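Local coordinates for protein N-(5'-phosphoribosyl)anthranilate isomerase (Jonesia denitrificans, PDB 4WUI) that probably catalyses the isomerisation of N-(5-phospho-beta-D-ribosyl)anthranilate to 1-(2-carboxyphenylamino)-1-deoxy-D-ribulose 5-phosphate, the third step of tryptophan synthesis from chorismate, at residues I17-Q21 / T51-I56; V62-I67 / G86-D90; G150-A155 / T170-D176. One frame throughout, in Å; residues are numbered along the deposited sequence.

Contact 1. Residues I17-Q21 / T51-I56; sequences IDAAQ and TVDCTI
An Asx turn built on Asp53 receives the side-chain amide of Gln21, which reaches it from helix 14-22. In one of its two modelled conformers, both ends of that amide engage Asp53. OE1 of Gln21 accepts the backbone N of Asp53 at 2.9 Å, in the carbonyl plane and on a lone pair, and the bond is nearly straight at 168°. NE2 of Gln21 donates to Asp53 OD1 at 3.0 Å, coming from above the carboxylate, whose plane stands 83° from that of the amide. With chi2 of Gln21 near -93° the chain bends in the middle, which turns the amide out from the helix and over to the loop. This is a meeting of the first helix of a beta-alpha barrel with the connection that leads from helix 42-50 into strand 57-62. Within that connection, Asp53 OD1 is a shared acceptor: besides Gln21 it takes the backbone N of Thr55 at 2.9 Å, closing the Asx turn, and the hydroxyl of Thr55 on its syn lone pair. One water donates to Gln21 OE1 and Thr51 O; another accepts from Gln21 NE2 and donates to Gln21 O. CD1 of Ile56 lies over a face of the amide, 3.5 Å from Gln21 CD, so a polar group is bedded on an apolar one. Ile17 and Val52 both touch Phe30 of strand 27-32, and Ile17 CD1 approaches Val52 CG2 at 4.2 Å. The same methyl is 3.6 Å from Thr51 OG1, a hydroxyl already bonded to Leu48 O.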
loop_
_atom_site.group_PDB
_atom_site.type_symbol
_atom_site.label_atom_id
_atom_site.label_comp_id
_atom_site.label_asym_id
_atom_site.label_seq_id
_atom_site.Cartn_x
_atom_site.Cartn_y
_atom_site.Cartn_z
ATOM N N ILE A 17 14.434 3.468 -0.677
ATOM C CA ILE A 17 13.848 4.787 -0.480
ATOM C C ILE A 17 14.352 5.743 -1.545
ATOM O O ILE A 17 13.548 6.518 -2.099
ATOM C CB ILE A 17 14.117 5.337 0.938
ATOM C CG1 ILE A 17 13.340 4.497 1.980
ATOM C CG2 ILE A 17 13.735 6.809 1.039
ATOM C CD1 ILE A 17 13.617 4.872 3.417
ATOM N N ASP A 18 15.654 5.713 -1.845
ATOM C CA ASP A 18 16.192 6.597 -2.852
ATOM C C ASP A 18 15.505 6.385 -4.196
ATOM O O ASP A 18 15.202 7.359 -4.914
ATOM C CB ASP A 18 17.706 6.345 -3.021
ATOM C CG ASP A 18 18.539 6.870 -1.877
ATOM O OD1 ASP A 18 18.011 7.665 -1.082
ATOM O OD2 ASP A 18 19.724 6.481 -1.791
ATOM N N ALA A 19 15.262 5.132 -4.564
ATOM C CA ALA A 19 14.584 4.844 -5.832
ATOM C C ALA A 19 13.145 5.350 -5.804
ATOM O O ALA A 19 12.633 5.873 -6.802
ATOM C CB ALA A 19 14.626 3.360 -6.116
ATOM N N ALA A 20 12.465 5.168 -4.688
ATOM C CA ALA A 20 11.095 5.638 -4.560
ATOM C C ALA A 20 11.020 7.173 -4.668
ATOM O O ALA A 20 10.109 7.709 -5.310
ATOM C CB ALA A 20 10.527 5.148 -3.249
ATOM N N GLN A 21 11.977 7.892 -4.054
ATOM C CA GLN A 21 12.019 9.358 -4.145
ATOM C C GLN A 21 12.338 9.775 -5.579
ATOM O O GLN A 21 11.784 10.749 -6.081
ATOM C CB GLN A 21 13.057 9.977 -3.182
ATOM C CG GLN A 21 12.808 9.771 -1.650
ATOM C CD GLN A 21 12.026 10.877 -0.874
ATOM O OE1 GLN A 21 12.110 10.904 0.356
ATOM N NE2 GLN A 21 11.233 11.711 -1.549
ATOM N N THR A 51 14.050 9.710 7.194
ATOM C CA THR A 51 14.804 10.039 5.978
ATOM C C THR A 51 13.905 10.411 4.798
ATOM O O THR A 51 14.414 10.887 3.806
ATOM C CB THR A 51 15.719 8.891 5.516
ATOM O OG1 THR A 51 14.962 7.810 4.970
ATOM C CG2 THR A 51 16.611 8.378 6.657
ATOM N N VAL A 52 12.604 10.172 4.884
ATOM C CA VAL A 52 11.682 10.402 3.768
ATOM C C VAL A 52 11.240 11.879 3.790
ATOM O O VAL A 52 10.891 12.401 4.853
ATOM C CB VAL A 52 10.463 9.461 3.901
ATOM C CG1 VAL A 52 9.472 9.718 2.773
ATOM C CG2 VAL A 52 10.895 8.021 3.905
ATOM N N ASP A 53 11.236 12.545 2.644
ATOM C CA ASP A 53 10.822 13.967 2.653
ATOM C C ASP A 53 9.301 14.135 2.633
ATOM O O ASP A 53 8.555 13.152 2.608
ATOM C CB ASP A 53 11.519 14.799 1.576
ATOM C CG ASP A 53 10.978 14.577 0.181
ATOM O OD1 ASP A 53 9.906 13.947 -0.009
ATOM O OD2 ASP A 53 11.640 15.088 -0.753
ATOM N N CYS A 54 8.826 15.387 2.644
ATOM C CA CYS A 54 7.410 15.654 2.854
ATOM C C CYS A 54 6.605 15.448 1.582
ATOM O O CYS A 54 5.392 15.681 1.587
ATOM C CB CYS A 54 7.170 17.074 3.377
ATOM S SG CYS A 54 7.458 18.365 2.096
ATOM N N THR A 55 7.253 15.022 0.492
ATOM C CA THR A 55 6.504 14.724 -0.743
ATOM C C THR A 55 5.980 13.301 -0.805
ATOM O O THR A 55 5.338 12.904 -1.803
ATOM C CB THR A 55 7.316 15.021 -2.010
ATOM O OG1 THR A 55 8.280 13.986 -2.234
ATOM C CG2 THR A 55 7.975 16.378 -1.928
ATOM N N ILE A 56 6.262 12.531 0.247
ATOM C CA ILE A 56 5.847 11.137 0.327
ATOM C C ILE A 56 5.132 10.894 1.646
ATOM O O ILE A 56 5.655 11.253 2.698
ATOM C CB ILE A 56 7.058 10.178 0.191
ATOM C CG1 ILE A 56 7.689 10.318 -1.195
ATOM C CG2 ILE A 56 6.663 8.729 0.462
ATOM C CD1 ILE A 56 8.868 9.391 -1.462
HETATM O O HOH W 1 10.358 12.300 -4.241
HETATM O O HOH W 2 14.640 10.634 1.313
#

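Contact 2. Residues V62-I67 / G86-D90; sequences VATTPI and GQYSD
Tyr88 reaches from residues 86-90 to residues 62-67 and ends on the backbone of Thr65, joining two neighbouring beta-alpha loops of the barrel, those that follow strands 57-62 and 81-84. Gln87, the preceding residue, lays its aliphatic part against the same loop: Gln87 CB is 3.6 Å from Ala63 O, while its OE1 is bonded to His85. The hydroxyl of Thr65 bonds to a citrate, probably from the crystallisation liquor. From CB of Tyr88, the first torsion (chi1 -73°) sets CG beside its own backbone N and aims the ring at the 62-67 backbone. Along one side of the ring, CD2 and then CE2 run past the carbonyl of Ala63, with Tyr88 CE2 coming to 3.4 Å from Ala63 O. CE2 also has the CG2 methyl of Val62 near it, Tyr88 CE2 to Val62 CG2 being 3.8 Å; that side chain and the tyrosine cross at about a right angle. On the other side, Tyr88 CE1 comes within 3.2 Å of Thr65 O and meets Ile67 CD1, a methyl from the first turn of helix 67-77, at 4.1 Å. At the tip, the phenol is held where the ring edge meets the loop backbone, with Val62 CG2 3.3 Å from Tyr88 OH. There Tyr88 OH donates to Thr65 O at 2.6 Å, in the carbonyl plane and on a lone pair, with a C=O...O angle of 126°.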
loop_
_atom_site.group_PDB
_atom_site.type_symbol
_atom_site.label_atom_id
_atom_site.label_comp_id
_atom_site.label_asym_id
_atom_site.label_seq_id
_atom_site.Cartn_x
_atom_site.Cartn_y
_atom_site.Cartn_z
ATOM N N VAL A 62 0.702 -2.684 9.694
ATOM C CA VAL A 62 0.650 -3.703 10.726
ATOM C C VAL A 62 -0.384 -4.770 10.395
ATOM O O VAL A 62 -1.302 -4.566 9.594
ATOM C CB VAL A 62 0.350 -3.090 12.120
ATOM C CG1 VAL A 62 1.512 -2.238 12.582
ATOM C CG2 VAL A 62 -0.941 -2.262 12.085
ATOM N N ALA A 63 -0.235 -5.916 11.040
ATOM C CA ALA A 63 -1.090 -7.073 10.796
ATOM C C ALA A 63 -1.557 -7.766 12.072
ATOM O O ALA A 63 -2.725 -8.123 12.185
ATOM C CB ALA A 63 -0.371 -8.080 9.896
ATOM N N THR A 64 -0.641 -7.982 13.023
ATOM C CA THR A 64 -0.874 -8.810 14.197
ATOM C C THR A 64 -0.591 -8.051 15.492
ATOM O O THR A 64 -0.640 -8.619 16.573
ATOM C CB THR A 64 0.003 -10.107 14.127
ATOM O OG1 THR A 64 1.359 -9.754 13.895
ATOM C CG2 THR A 64 -0.505 -11.021 13.021
ATOM N N THR A 65 -0.263 -6.776 15.399
ATOM C CA THR A 65 0.075 -5.946 16.549
ATOM C C THR A 65 -1.228 -5.496 17.234
ATOM O O THR A 65 -2.091 -4.931 16.589
ATOM C CB THR A 65 0.892 -4.731 16.095
ATOM O OG1 THR A 65 2.081 -5.154 15.405
ATOM C CG2 THR A 65 1.246 -3.828 17.256
ATOM N N PRO A 66 -1.384 -5.716 18.552
ATOM C CA PRO A 66 -2.587 -5.216 19.237
ATOM C C PRO A 66 -2.805 -3.747 18.910
ATOM O O PRO A 66 -1.849 -2.973 18.888
ATOM C CB PRO A 66 -2.260 -5.413 20.713
ATOM C CG PRO A 66 -1.308 -6.592 20.722
ATOM C CD PRO A 66 -0.482 -6.443 19.472
ATOM N N ILE A 67 -4.052 -3.354 18.666
ATOM C CA ILE A 67 -4.305 -2.045 18.104
ATOM C C ILE A 67 -3.776 -0.895 18.947
ATOM O O ILE A 67 -3.272 0.072 18.389
ATOM C CB ILE A 67 -5.820 -1.876 17.739
ATOM C CG1 ILE A 67 -6.052 -0.650 16.844
ATOM C CG2 ILE A 67 -6.695 -1.826 18.972
ATOM C CD1 ILE A 67 -5.373 -0.745 15.497
ATOM N N GLY A 86 -6.088 -6.953 7.027
ATOM C CA GLY A 86 -7.447 -7.453 7.127
ATOM C C GLY A 86 -7.778 -8.263 8.373
ATOM O O GLY A 86 -8.967 -8.495 8.647
ATOM N N GLN A 87 -6.771 -8.656 9.144
ATOM C CA GLN A 87 -7.014 -9.347 10.406
ATOM C C GLN A 87 -7.729 -8.472 11.412
ATOM O O GLN A 87 -8.364 -8.982 12.312
ATOM C CB GLN A 87 -5.699 -9.881 11.065
ATOM C CG GLN A 87 -4.944 -10.978 10.338
ATOM C CD GLN A 87 -3.867 -10.421 9.443
ATOM O OE1 GLN A 87 -4.054 -9.373 8.810
ATOM N NE2 GLN A 87 -2.724 -11.109 9.384
ATOM N N TYR A 88 -7.538 -7.166 11.314
ATOM C CA TYR A 88 -8.111 -6.292 12.311
ATOM C C TYR A 88 -9.630 -6.271 12.197
ATOM O O TYR A 88 -10.211 -6.218 11.101
ATOM C CB TYR A 88 -7.537 -4.877 12.168
ATOM C CG TYR A 88 -6.110 -4.806 12.643
ATOM C CD1 TYR A 88 -5.834 -4.655 14.002
ATOM C CD2 TYR A 88 -5.044 -4.921 11.765
ATOM C CE1 TYR A 88 -4.524 -4.630 14.485
ATOM C CE2 TYR A 88 -3.740 -4.893 12.232
ATOM C CZ TYR A 88 -3.484 -4.740 13.574
ATOM O OH TYR A 88 -2.159 -4.736 13.985
ATOM N N SER A 89 -10.285 -6.247 13.348
ATOM C CA SER A 89 -11.734 -6.145 13.356
ATOM C C SER A 89 -12.194 -4.756 12.907
ATOM O O SER A 89 -11.467 -3.758 12.981
ATOM C CB SER A 89 -12.271 -6.397 14.755
ATOM O OG SER A 89 -11.858 -5.337 15.603
ATOM N N ASP A 90 -13.457 -4.674 12.516
ATOM C CA ASP A 90 -14.042 -3.372 12.219
ATOM C C ASP A 90 -13.931 -2.441 13.422
ATOM O O ASP A 90 -13.679 -1.230 13.272
ATOM C CB ASP A 90 -15.533 -3.501 11.896
ATOM C CG ASP A 90 -15.833 -4.371 10.678
ATOM O OD1 ASP A 90 -14.949 -4.595 9.831
ATOM O OD2 ASP A 90 -17.013 -4.800 10.554
#

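Contact 3. Residues G150-A155 / T170-D176; sequences GRWLLA and TSPWGVD
Leu154 turns both its backbone N and O to the neighbouring strand: its N donates to Gly174 O at 2.9 Å, and its O accepts Asp176 N at 2.9 Å. This is the parallel pairing of strands 152-155 and 174-177 in a beta-alpha-beta unit, where Leu154 is bridged to Val175. Leu153 and Ala155 use their backbones on the other flank, bonding to strand 124-128 and Ala129 just after it. The side chains add their own partners: Asp176 OD1 forms a salt bridge with Lys7, Arg151 NE bonds to Glu123 O, and Thr170 OG1 to Trp138. Apolar surfaces fill in between. Arg151 runs alongside Trp173, and its CA makes a CH-pi contact 3.9 Å from the centroid of the five-membered ring of Trp173, almost on the ring normal. Pro172 CB covers the six-membered ring of Trp152 in a second CH-pi contact, with 4.1 Å to its centroid, while Leu153 CD2 lies 3.6 Å from Gly174 CA. The side chain of Trp152 leaves between its backbone N and carbonyl carbon (chi1 70°), which carries the indole back over Pro172. Because alternate residues spend their backbone groups on opposite neighbours, the buried strand 152-155 is hydrogen-bonded along both flanks.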
loop_
_atom_site.group_PDB
_atom_site.type_symbol
_atom_site.label_atom_id
_atom_site.label_comp_id
_atom_site.label_asym_id
_atom_site.label_seq_id
_atom_site.Cartn_x
_atom_site.Cartn_y
_atom_site.Cartn_z
ATOM N N GLY A 150 -15.154 5.727 -3.302
ATOM C CA GLY A 150 -14.302 6.641 -2.551
ATOM C C GLY A 150 -12.809 6.449 -2.837
ATOM O O GLY A 150 -12.396 5.952 -3.891
ATOM N N ARG A 151 -11.985 6.836 -1.878
ATOM C CA ARG A 151 -10.529 6.781 -2.010
ATOM C C ARG A 151 -10.051 5.361 -1.717
ATOM O O ARG A 151 -10.278 4.839 -0.632
ATOM C CB ARG A 151 -9.895 7.779 -1.032
ATOM C CG ARG A 151 -10.374 9.223 -1.263
ATOM C CD ARG A 151 -9.745 10.272 -0.344
ATOM N NE ARG A 151 -10.159 10.087 1.035
ATOM C CZ ARG A 151 -10.242 11.055 1.931
ATOM N NH1 ARG A 151 -9.900 12.296 1.643
ATOM N NH2 ARG A 151 -10.697 10.748 3.126
ATOM N N TRP A 152 -9.406 4.739 -2.697
ATOM C CA TRP A 152 -8.978 3.355 -2.549
ATOM C C TRP A 152 -7.719 3.085 -3.328
ATOM O O TRP A 152 -7.418 3.757 -4.311
ATOM C CB TRP A 152 -10.090 2.368 -2.971
ATOM C CG TRP A 152 -10.410 2.299 -4.430
ATOM C CD1 TRP A 152 -11.042 3.219 -5.197
ATOM C CD2 TRP A 152 -10.133 1.185 -5.295
ATOM N NE1 TRP A 152 -11.160 2.781 -6.483
ATOM C CE2 TRP A 152 -10.633 1.516 -6.563
ATOM C CE3 TRP A 152 -9.531 -0.077 -5.109
ATOM C CZ2 TRP A 152 -10.622 0.620 -7.625
ATOM C CZ3 TRP A 152 -9.501 -0.945 -6.159
ATOM C CH2 TRP A 152 -10.024 -0.600 -7.407
ATOM N N LEU A 153 -6.984 2.068 -2.885
ATOM C CA LEU A 153 -5.833 1.545 -3.634
ATOM C C LEU A 153 -6.106 0.131 -4.058
ATOM O O LEU A 153 -6.560 -0.693 -3.261
ATOM C CB LEU A 153 -4.535 1.566 -2.813
ATOM C CG LEU A 153 -4.110 2.914 -2.235
ATOM C CD1 LEU A 153 -2.822 2.758 -1.423
ATOM C CD2 LEU A 153 -3.962 3.994 -3.287
ATOM N N LEU A 154 -5.786 -0.161 -5.313
ATOM C CA LEU A 154 -5.797 -1.508 -5.838
ATOM C C LEU A 154 -4.455 -2.168 -5.553
ATOM O O LEU A 154 -3.407 -1.616 -5.850
ATOM C CB LEU A 154 -5.998 -1.444 -7.360
ATOM C CG LEU A 154 -5.914 -2.751 -8.125
ATOM C CD1 LEU A 154 -7.045 -3.692 -7.762
ATOM C CD2 LEU A 154 -5.862 -2.496 -9.643
ATOM N N ALA A 155 -4.513 -3.388 -5.047
ATOM C CA ALA A 155 -3.366 -4.265 -4.937
ATOM C C ALA A 155 -3.736 -5.613 -5.511
ATOM O O ALA A 155 -4.923 -5.957 -5.628
ATOM C CB ALA A 155 -2.928 -4.407 -3.502
ATOM N N THR A 170 -9.172 -1.050 -14.987
ATOM C CA THR A 170 -9.840 -0.930 -13.710
ATOM C C THR A 170 -9.937 0.529 -13.199
ATOM O O THR A 170 -10.782 0.826 -12.363
ATOM C CB THR A 170 -9.170 -1.883 -12.666
ATOM O OG1 THR A 170 -9.462 -3.239 -13.049
ATOM C CG2 THR A 170 -9.682 -1.729 -11.289
ATOM N N SER A 171 -9.095 1.415 -13.718
ATOM C CA SER A 171 -9.140 2.846 -13.360
ATOM C C SER A 171 -9.242 3.061 -11.841
ATOM O O SER A 171 -10.111 3.755 -11.359
ATOM C CB SER A 171 -10.302 3.547 -14.098
ATOM O OG SER A 171 -10.201 3.391 -15.497
ATOM N N PRO A 172 -8.312 2.484 -11.071
ATOM C CA PRO A 172 -8.377 2.657 -9.622
ATOM C C PRO A 172 -7.983 4.065 -9.202
ATOM O O PRO A 172 -7.251 4.748 -9.913
ATOM C CB PRO A 172 -7.345 1.656 -9.104
ATOM C CG PRO A 172 -6.295 1.686 -10.191
ATOM C CD PRO A 172 -7.096 1.797 -11.498
ATOM N N TRP A 173 -8.368 4.473 -8.001
ATOM C CA TRP A 173 -7.962 5.744 -7.447
ATOM C C TRP A 173 -6.441 5.790 -7.233
ATOM O O TRP A 173 -5.811 6.849 -7.359
ATOM C CB TRP A 173 -8.765 5.979 -6.157
ATOM C CG TRP A 173 -8.670 7.307 -5.516
ATOM C CD1 TRP A 173 -9.561 8.322 -5.672
ATOM C CD2 TRP A 173 -7.698 7.777 -4.565
ATOM N NE1 TRP A 173 -9.224 9.381 -4.892
ATOM C CE2 TRP A 173 -8.083 9.085 -4.196
ATOM C CE3 TRP A 173 -6.573 7.198 -3.960
ATOM C CZ2 TRP A 173 -7.369 9.822 -3.259
ATOM C CZ3 TRP A 173 -5.864 7.952 -3.043
ATOM C CH2 TRP A 173 -6.259 9.237 -2.706
ATOM N N GLY A 174 -5.845 4.643 -6.908
ATOM C CA GLY A 174 -4.413 4.502 -6.797
ATOM C C GLY A 174 -4.055 3.024 -6.775
ATOM O O GLY A 174 -4.940 2.154 -6.839
ATOM N N VAL A 175 -2.751 2.749 -6.678
ATOM C CA VAL A 175 -2.241 1.374 -6.667
ATOM C C VAL A 175 -1.222 1.213 -5.542
ATOM O O VAL A 175 -0.568 2.180 -5.119
ATOM C CB VAL A 175 -1.595 0.978 -8.027
ATOM C CG1 VAL A 175 -2.647 0.919 -9.117
ATOM C CG2 VAL A 175 -0.459 1.928 -8.401
ATOM N N ASP A 176 -1.092 -0.026 -5.096
ATOM C CA ASP A 176 -0.124 -0.444 -4.085
ATOM C C ASP A 176 0.661 -1.611 -4.655
ATOM O O ASP A 176 0.066 -2.542 -5.202
ATOM C CB ASP A 176 -0.891 -0.888 -2.829
ATOM C CG ASP A 176 -0.008 -1.102 -1.609
ATOM O OD1 ASP A 176 0.504 -0.105 -1.079
ATOM O OD2 ASP A 176 0.148 -2.241 -1.150
#

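Overall arrangement
The three contacts lie in different parts of one closed eight-stranded barrel without touching one another. Contact 1 lies where a helix-to-strand loop enters the barrel, whereas contact 2 sits among the loops leaving the strands, the end at which enzymes of this fold place their active sites; their centres are 26 Å apart. Contact 3 is the innermost, its centre about 21 Å from each of the others and its nearest atoms about 11 Å away; the later residues of its strands, among them Asp176, lead towards the end where contact 2 lies. Contacts 2 and 3 each approach a bound citrate, separate molecules about 3 Å from the side chains of Thr65 and Asp176; such molecules often mark pockets, though these were probably acquired in crystallisation.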